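Local coordinates for protein charybdin (Charybdis maritima, PDB 2B7U) that belongs to the plant ribosome-inactivating proteins, a family of toxins that combine a mixed beta-sheet with a core of packed helices, at residues L92-P97 with L111-S116; L129-N134 with R154-I159. One frame throughout, in Å; residues are numbered along the deposited sequence. Where two conformers were deposited one is given.

Contact 1 (L92-P97 with L111-S116)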
ATOM      1  N   LEU A  92      -6.576  16.651  -2.501  1.00 16.86           N
ATOM      2  CA  LEU A  92      -7.783  15.844  -2.546  1.00 16.75           C
ATOM      3  C   LEU A  92      -7.611  14.738  -1.535  1.00 16.03           C
ATOM      4  O   LEU A  92      -6.535  14.163  -1.444  1.00 16.83           O
ATOM      5  CB  LEU A  92      -7.960  15.201  -3.915  1.00 16.80           C
ATOM      6  CG  LEU A  92      -8.366  16.056  -5.112  1.00 18.87           C
ATOM      7  CD1 LEU A  92      -9.669  16.760  -4.807  1.00 20.25           C
ATOM      8  CD2 LEU A  92      -7.272  17.013  -5.504  1.00 19.49           C
ATOM      9  N   GLU A  93      -8.676  14.420  -0.805  1.00 16.41           N
ATOM     10  CA  GLU A  93      -8.618  13.435   0.252  1.00 16.01           C
ATOM     11  C   GLU A  93      -9.706  12.375   0.093  1.00 14.83           C
ATOM     12  O   GLU A  93     -10.866  12.706  -0.159  1.00 14.55           O
ATOM     13  CB  GLU A  93      -8.751  14.161   1.609  1.00 15.66           C
ATOM     14  CG  GLU A  93      -8.807  13.255   2.798  1.00 18.00           C
ATOM     15  CD  GLU A  93      -8.735  13.975   4.129  1.00 18.51           C
ATOM     16  OE1 GLU A  93      -9.055  13.304   5.145  1.00 24.04           O
ATOM     17  OE2 GLU A  93      -8.364  15.169   4.170  1.00 20.46           O
ATOM     18  N   LEU A  94      -9.328  11.114   0.279  1.00 15.16           N
ATOM     19  CA  LEU A  94     -10.238   9.982   0.168  1.00 16.71           C
ATOM     20  C   LEU A  94     -11.071   9.871   1.434  1.00 18.02           C
ATOM     21  O   LEU A  94     -10.595  10.142   2.529  1.00 18.49           O
ATOM     22  CB  LEU A  94      -9.461   8.677  -0.067  1.00 16.60           C
ATOM     23  CG  LEU A  94      -8.883   8.545  -1.486  1.00 18.30           C
ATOM     24  CD1 LEU A  94      -7.603   9.338  -1.674  1.00 21.53           C
ATOM     25  CD2 LEU A  94      -8.610   7.074  -1.840  1.00 20.28           C
ATOM     26  N   GLU A  95     -12.326   9.496   1.268  1.00 18.95           N
ATOM     27  CA  GLU A  95     -13.231   9.287   2.394  1.00 20.90           C
ATOM     28  C   GLU A  95     -12.739   8.198   3.343  1.00 21.93           C
ATOM     29  O   GLU A  95     -11.941   7.379   2.958  1.00 20.73           O
ATOM     30  CB  GLU A  95     -14.617   8.893   1.861  1.00 20.07           C
ATOM     31  CG  GLU A  95     -15.361  10.016   1.161  1.00 20.97           C
ATOM     32  CD  GLU A  95     -16.569   9.513   0.374  1.00 21.23           C
ATOM     33  OE1 GLU A  95     -17.421  10.334  -0.024  1.00 24.46           O
ATOM     34  OE2 GLU A  95     -16.663   8.300   0.130  1.00 24.43           O
ATOM     35  N   ARG A  96     -13.303   8.200   4.559  1.00 25.31           N
ATOM     36  CA  ARG A  96     -13.041   7.270   5.692  1.00 27.22           C
ATOM     37  C   ARG A  96     -12.437   8.098   6.824  1.00 28.70           C
ATOM     38  O   ARG A  96     -13.162   8.867   7.438  1.00 31.04           O
ATOM     39  CB  ARG A  96     -12.189   6.062   5.323  0.65 28.36           C
ATOM     40  CG  ARG A  96     -12.814   5.178   4.244  0.65 29.65           C
ATOM     41  CD  ARG A  96     -13.959   4.320   4.734  0.65 30.25           C
ATOM     42  NE  ARG A  96     -13.578   2.915   4.686  0.65 31.58           N
ATOM     43  CZ  ARG A  96     -13.281   2.249   3.568  0.65 28.49           C
ATOM     44  NH1 ARG A  96     -13.287   2.847   2.385  0.65 23.75           N
ATOM     45  NH2 ARG A  96     -12.942   0.970   3.649  0.65 29.10           N
ATOM     46  N   PRO A  97     -11.122   8.004   7.056  1.00 31.06           N
ATOM     47  CA  PRO A  97     -10.304   8.644   8.097  1.00 31.53           C
ATOM     48  C   PRO A  97     -10.755  10.015   8.609  1.00 33.63           C
ATOM     49  O   PRO A  97     -11.243  10.845   7.842  1.00 35.00           O
ATOM     50  N   LEU A 111     -12.898  13.608  -1.900  1.00 18.86           N
ATOM     51  CA  LEU A 111     -13.293  12.829  -3.070  1.00 18.89           C
ATOM     52  C   LEU A 111     -14.561  12.045  -2.744  1.00 19.59           C
ATOM     53  O   LEU A 111     -14.923  11.870  -1.565  1.00 19.45           O
ATOM     54  CB  LEU A 111     -12.182  11.846  -3.439  1.00 18.49           C
ATOM     55  CG  LEU A 111     -10.865  12.513  -3.834  1.00 17.31           C
ATOM     56  CD1 LEU A 111      -9.709  11.529  -3.781  1.00 16.22           C
ATOM     57  CD2 LEU A 111     -11.005  13.122  -5.230  1.00 18.87           C
ATOM     58  N   GLU A 112     -15.218  11.551  -3.789  1.00 19.92           N
ATOM     59  CA  GLU A 112     -16.470  10.809  -3.647  1.00 20.55           C
ATOM     60  C   GLU A 112     -16.238   9.329  -3.409  1.00 20.05           C
ATOM     61  O   GLU A 112     -17.120   8.511  -3.645  1.00 20.95           O
ATOM     62  CB  GLU A 112     -17.332  11.001  -4.902  1.00 20.87           C
ATOM     63  CG  GLU A 112     -17.678  12.458  -5.141  1.00 23.19           C
ATOM     64  CD  GLU A 112     -18.564  12.677  -6.362  1.00 24.58           C
ATOM     65  OE1 GLU A 112     -18.539  13.805  -6.919  1.00 30.18           O
ATOM     66  OE2 GLU A 112     -19.318  11.744  -6.740  1.00 29.55           O
ATOM     67  N   PHE A 113     -15.057   8.965  -2.926  1.00 18.58           N
ATOM     68  CA  PHE A 113     -14.732   7.581  -2.676  1.00 18.52           C
ATOM     69  C   PHE A 113     -13.667   7.445  -1.613  1.00 17.97           C
ATOM     70  O   PHE A 113     -12.932   8.384  -1.341  1.00 17.03           O
ATOM     71  CB  PHE A 113     -14.296   6.877  -3.981  1.00 18.94           C
ATOM     72  CG  PHE A 113     -13.206   7.604  -4.758  1.00 19.11           C
ATOM     73  CD1 PHE A 113     -11.869   7.348  -4.512  1.00 18.52           C
ATOM     74  CD2 PHE A 113     -13.534   8.535  -5.732  1.00 18.84           C
ATOM     75  CE1 PHE A 113     -10.863   8.017  -5.247  1.00 19.97           C
ATOM     76  CE2 PHE A 113     -12.545   9.216  -6.459  1.00 19.70           C
ATOM     77  CZ  PHE A 113     -11.211   8.944  -6.215  1.00 18.98           C
ATOM     78  N   GLY A 114     -13.659   6.278  -0.990  1.00 18.71           N
ATOM     79  CA  GLY A 114     -12.639   5.880  -0.040  1.00 19.28           C
ATOM     80  C   GLY A 114     -11.569   5.060  -0.719  1.00 20.40           C
ATOM     81  O   GLY A 114     -11.644   4.825  -1.914  1.00 20.02           O
ATOM     82  N   PRO A 115     -10.547   4.629   0.049  1.00 21.64           N
ATOM     83  CA  PRO A 115      -9.399   3.878  -0.432  1.00 22.86           C
ATOM     84  C   PRO A 115      -9.623   2.384  -0.684  1.00 23.04           C
ATOM     85  O   PRO A 115      -8.734   1.708  -1.228  1.00 24.56           O
ATOM     86  CB  PRO A 115      -8.376   4.088   0.696  1.00 22.82           C
ATOM     87  CG  PRO A 115      -9.186   4.202   1.917  1.00 23.28           C
ATOM     88  CD  PRO A 115     -10.431   4.926   1.493  1.00 22.08           C
ATOM     89  N   SER A 116     -10.790   1.852  -0.337  1.00 23.15           N
ATOM     90  CA  SER A 116     -10.983   0.417  -0.554  1.00 23.57           C
ATOM     91  C   SER A 116     -11.081   0.182  -2.045  1.00 22.86           C
ATOM     92  O   SER A 116     -11.563   1.045  -2.784  1.00 22.85           O
ATOM     93  CB  SER A 116     -12.225  -0.094   0.153  1.00 24.20           C
ATOM     94  OG  SER A 116     -13.408   0.267  -0.524  1.00 25.08           O
TER
HETATM   95  O   HOH W   1     -19.336   9.073  -1.285  1.00 30.34           O
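At the edge of the mixed sheet, just beyond the ends of the parallel strands 91-93 and 109-110, Leu111 N gives Glu93 O a nearly straight hydrogen bond of 2.8 Å (N-H...O 172°). A regular parallel ladder would next join Glu95 N to Leu111 O; instead Glu95 N reaches Phe113 O at 2.9 Å, two residues further on, approaching from above that carbonyl's plane. The pairing therefore slips as the strands end. Inside, Leu111 forks between two leucines: its CD2 lies 3.9 Å from Leu92 CD1, the two side chains crossing at about a right angle, and its CD1 is 3.7 Å from Leu94 CD1. The other branch of Leu94 presses CD2 onto Pro115 CA (3.6 Å). On the outer side Glu95, CG beside its backbone N (chi1 -70°) and the chain extended, lies alongside the 111-113 backbone. Its OE1 accepts a 2.6 Å hydrogen bond from water 1, which also donates weakly to Glu112 O. Pro115 CD comes within 3.2 Å of Glu95 O. Ser116 then N-caps helix 117-124, completing a connection from edge strand 109-110 that docks along the continuation of its parallel neighbour, strand 91-93.

Contact 2 (L129-N134 with R154-I159)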
ATOM      1  N   LEU A 129      -8.439  -5.989 -11.576  1.00 25.66           N
ATOM      2  CA  LEU A 129      -7.773  -6.989 -12.397  1.00 26.05           C
ATOM      3  C   LEU A 129      -7.732  -6.645 -13.887  1.00 26.37           C
ATOM      4  O   LEU A 129      -7.050  -7.335 -14.644  1.00 26.47           O
ATOM      5  CB  LEU A 129      -8.420  -8.365 -12.188  1.00 26.07           C
ATOM      6  CG  LEU A 129      -8.301  -8.938 -10.769  1.00 28.12           C
ATOM      7  CD1 LEU A 129      -8.945 -10.318 -10.688  1.00 29.95           C
ATOM      8  CD2 LEU A 129      -6.847  -9.012 -10.278  1.00 27.91           C
ATOM      9  N   ASP A 130      -8.432  -5.585 -14.305  1.00 25.75           N
ATOM     10  CA  ASP A 130      -8.504  -5.213 -15.720  1.00 26.74           C
ATOM     11  C   ASP A 130      -7.677  -3.965 -16.011  1.00 25.62           C
ATOM     12  O   ASP A 130      -7.724  -3.414 -17.120  1.00 27.15           O
ATOM     13  CB  ASP A 130      -9.966  -5.005 -16.137  1.00 27.37           C
ATOM     14  CG  ASP A 130     -10.737  -6.324 -16.264  1.00 31.74           C
ATOM     15  OD1 ASP A 130     -10.121  -7.385 -16.540  1.00 34.97           O
ATOM     16  OD2 ASP A 130     -11.982  -6.303 -16.100  1.00 36.75           O
ATOM     17  N   ILE A 131      -6.929  -3.520 -15.007  1.00 24.25           N
ATOM     18  CA  ILE A 131      -6.081  -2.342 -15.104  1.00 23.15           C
ATOM     19  C   ILE A 131      -4.635  -2.780 -15.306  1.00 23.09           C
ATOM     20  O   ILE A 131      -4.201  -3.792 -14.753  1.00 23.48           O
ATOM     21  CB  ILE A 131      -6.230  -1.489 -13.818  1.00 22.76           C
ATOM     22  CG1 ILE A 131      -7.627  -0.865 -13.777  1.00 22.66           C
ATOM     23  CG2 ILE A 131      -5.142  -0.415 -13.713  1.00 22.53           C
ATOM     24  CD1 ILE A 131      -7.981  -0.206 -12.477  1.00 22.12           C
ATOM     25  N   SER A 132      -3.880  -2.010 -16.086  1.00 22.19           N
ATOM     26  CA  SER A 132      -2.492  -2.365 -16.357  1.00 22.17           C
ATOM     27  C   SER A 132      -1.571  -1.694 -15.368  1.00 21.61           C
ATOM     28  O   SER A 132      -1.800  -0.543 -14.988  1.00 20.99           O
ATOM     29  CB  SER A 132      -2.086  -1.960 -17.781  1.00 22.81           C
ATOM     30  OG  SER A 132      -0.720  -2.293 -18.002  1.00 25.28           O
ATOM     31  N   TYR A 133      -0.520  -2.420 -14.955  1.00 20.37           N
ATOM     32  CA  TYR A 133       0.402  -1.959 -13.914  1.00 20.52           C
ATOM     33  C   TYR A 133       1.854  -1.995 -14.360  1.00 21.03           C
ATOM     34  O   TYR A 133       2.722  -2.502 -13.655  1.00 24.15           O
ATOM     35  CB  TYR A 133       0.249  -2.811 -12.664  1.00 19.60           C
ATOM     36  CG  TYR A 133      -1.149  -2.818 -12.136  1.00 18.79           C
ATOM     37  CD1 TYR A 133      -1.944  -3.954 -12.217  1.00 19.30           C
ATOM     38  CD2 TYR A 133      -1.676  -1.702 -11.527  1.00 16.90           C
ATOM     39  CE1 TYR A 133      -3.228  -3.943 -11.717  1.00 18.21           C
ATOM     40  CE2 TYR A 133      -2.947  -1.696 -11.021  1.00 16.92           C
ATOM     41  CZ  TYR A 133      -3.722  -2.823 -11.110  1.00 16.97           C
ATOM     42  OH  TYR A 133      -4.998  -2.796 -10.623  1.00 16.63           O
ATOM     43  N   ASN A 134       2.119  -1.497 -15.555  1.00 20.43           N
ATOM     44  CA  ASN A 134       3.491  -1.420 -16.029  1.00 19.63           C
ATOM     45  C   ASN A 134       4.002   0.029 -15.934  1.00 18.50           C
ATOM     46  O   ASN A 134       3.322   0.912 -15.408  1.00 17.49           O
ATOM     47  CB  ASN A 134       3.621  -2.024 -17.428  1.00 20.59           C
ATOM     48  CG  ASN A 134       2.834  -1.286 -18.474  1.00 20.92           C
ATOM     49  OD1 ASN A 134       2.248  -0.233 -18.217  1.00 20.42           O
ATOM     50  ND2 ASN A 134       2.833  -1.828 -19.692  1.00 26.00           N
ATOM     51  N   ARG A 154      -9.072   9.882 -11.920  1.00 16.42           N
ATOM     52  CA  ARG A 154      -8.440   9.981 -10.602  1.00 15.49           C
ATOM     53  C   ARG A 154      -8.431   8.631  -9.908  1.00 15.27           C
ATOM     54  O   ARG A 154      -7.389   8.180  -9.406  1.00 15.04           O
ATOM     55  CB  ARG A 154      -9.155  10.989  -9.717  1.00 15.44           C
ATOM     56  CG  ARG A 154      -9.043  12.426 -10.200  1.00 15.69           C
ATOM     57  CD  ARG A 154      -9.999  13.311  -9.404  1.00 15.31           C
ATOM     58  NE  ARG A 154      -9.614  14.721  -9.498  1.00 15.63           N
ATOM     59  CZ  ARG A 154     -10.166  15.714  -8.806  1.00 15.32           C
ATOM     60  NH1 ARG A 154     -11.222  15.519  -8.030  1.00 15.09           N
ATOM     61  NH2 ARG A 154      -9.652  16.936  -8.904  1.00 16.74           N
ATOM     62  N   ALA A 155      -9.584   7.979  -9.892  1.00 15.15           N
ATOM     63  CA  ALA A 155      -9.711   6.692  -9.199  1.00 14.94           C
ATOM     64  C   ALA A 155      -8.834   5.619  -9.858  1.00 15.43           C
ATOM     65  O   ALA A 155      -8.142   4.844  -9.170  1.00 15.10           O
ATOM     66  CB  ALA A 155     -11.147   6.259  -9.163  1.00 15.23           C
ATOM     67  N   ARG A 156      -8.811   5.576 -11.185  1.00 16.01           N
ATOM     68  CA  ARG A 156      -8.003   4.577 -11.872  1.00 16.80           C
ATOM     69  C   ARG A 156      -6.535   4.776 -11.539  1.00 15.00           C
ATOM     70  O   ARG A 156      -5.780   3.835 -11.266  1.00 15.42           O
ATOM     71  CB  ARG A 156      -8.193   4.646 -13.382  1.00 16.74           C
ATOM     72  CG  ARG A 156      -7.467   3.520 -14.120  1.00 19.97           C
ATOM     73  CD  ARG A 156      -7.610   3.668 -15.631  1.00 22.39           C
ATOM     74  NE  ARG A 156      -7.279   2.429 -16.333  1.00 28.08           N
ATOM     75  CZ  ARG A 156      -6.041   1.972 -16.510  1.00 30.99           C
ATOM     76  NH1 ARG A 156      -5.835   0.819 -17.163  1.00 30.27           N
ATOM     77  NH2 ARG A 156      -5.011   2.667 -16.039  1.00 34.16           N
ATOM     78  N   SER A 157      -6.115   6.032 -11.566  1.00 14.46           N
ATOM     79  CA  SER A 157      -4.747   6.357 -11.311  1.00 13.78           C
ATOM     80  C   SER A 157      -4.342   6.025  -9.872  1.00 13.08           C
ATOM     81  O   SER A 157      -3.213   5.578  -9.632  1.00 13.96           O
ATOM     82  CB  SER A 157      -4.513   7.827 -11.609  1.00 14.31           C
ATOM     83  OG  SER A 157      -4.760   8.092 -12.979  1.00 15.87           O
ATOM     84  N   LEU A 158      -5.241   6.287  -8.920  1.00 13.44           N
ATOM     85  CA  LEU A 158      -4.987   5.925  -7.521  1.00 14.10           C
ATOM     86  C   LEU A 158      -4.900   4.405  -7.313  1.00 14.71           C
ATOM     87  O   LEU A 158      -4.095   3.936  -6.483  1.00 13.55           O
ATOM     88  CB  LEU A 158      -6.038   6.572  -6.607  1.00 14.91           C
ATOM     89  CG  LEU A 158      -5.935   8.103  -6.478  1.00 14.09           C
ATOM     90  CD1 LEU A 158      -7.167   8.693  -5.743  1.00 17.64           C
ATOM     91  CD2 LEU A 158      -4.642   8.568  -5.764  1.00 15.38           C
ATOM     92  N   ILE A 159      -5.658   3.631  -8.099  1.00 14.01           N
ATOM     93  CA  ILE A 159      -5.513   2.183  -8.072  1.00 13.53           C
ATOM     94  C   ILE A 159      -4.093   1.783  -8.503  1.00 13.62           C
ATOM     95  O   ILE A 159      -3.449   0.958  -7.864  1.00 14.05           O
ATOM     96  CB  ILE A 159      -6.547   1.474  -8.962  1.00 13.80           C
ATOM     97  CG1 ILE A 159      -7.940   1.693  -8.403  1.00 13.73           C
ATOM     98  CG2 ILE A 159      -6.240   0.005  -9.057  1.00 14.63           C
ATOM     99  CD1 ILE A 159      -9.050   1.378  -9.330  1.00 14.74           C
TER
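Arg156 leaves its helix with CG opposite the backbone N (chi1 -174°) and stays extended to NE. In Ile131 a chi1 of -69° puts CG1 beside the backbone N and CG2 opposite it, on the arginine side, while the extended second torsion carries CD1 on to the helix. The two side chains slide past each other in opposite directions. A turn at the last torsion of Arg156 (chi4 -75°) sets the guanidinium flat against the isoleucine: Ile131 CG2 sits over one face, offset toward the rim, 3.7 Å from Arg156 NH1 and 3.8 Å from CZ. The arginine NE is hydrogen-bonded to Gln126 OE1, which helps fix how the group is turned.

One helical turn on, Ile159 meets Ile131 at about a right angle, with the two CD1 atoms 3.7 Å apart. Ile131 CD1 also rests 3.8 Å from Ile159 CG2 and 4.1 Å from Arg156 CG, so this methyl sits in the angle between the two helix side chains. Tyr133 touches the same Ile159 methyl beside Ile131, crossing the side chain obliquely, with OH 3.4 Å from Ile159 CG2. That hydroxyl is hydrogen-bonded to Ile128 O, so the loop bonds back on itself while the hydroxyl end of the ring rests on Ile159.

Across the interface the joining is thus by apolar and face packing, on one side of helix 151-170. Helix 117-124 covers Ile159 through Leu120 and Ala124, and Phe178 of helix 172-180 meets the Tyr133 ring. Asn134 then N-caps helix 135-147, which packs on Ser157 and Leu158.

How the contacts relate
From the N terminus, contact 1 comes first: strand 91-93 runs out, the chain makes an excursion that ends in strand 109-110, and the loop after it, 111-116, closes against 92-97. Helix 117-124 follows at once. Contact 2 opens beyond it at 129-134 and closes after helix 135-147, when 154-159 of helix 151-170 returns to the loop. The two closures stand in series, neither enclosing nor crossing the other, their centres about 16 Å apart. They meet through helix 151-170: Arg154 NH1 packs on Leu111 CD2 (3.7 Å), and Leu158 CD1 touches Phe113 CE1 (3.8 Å). That helix thus ties the sheet edge to the helical core.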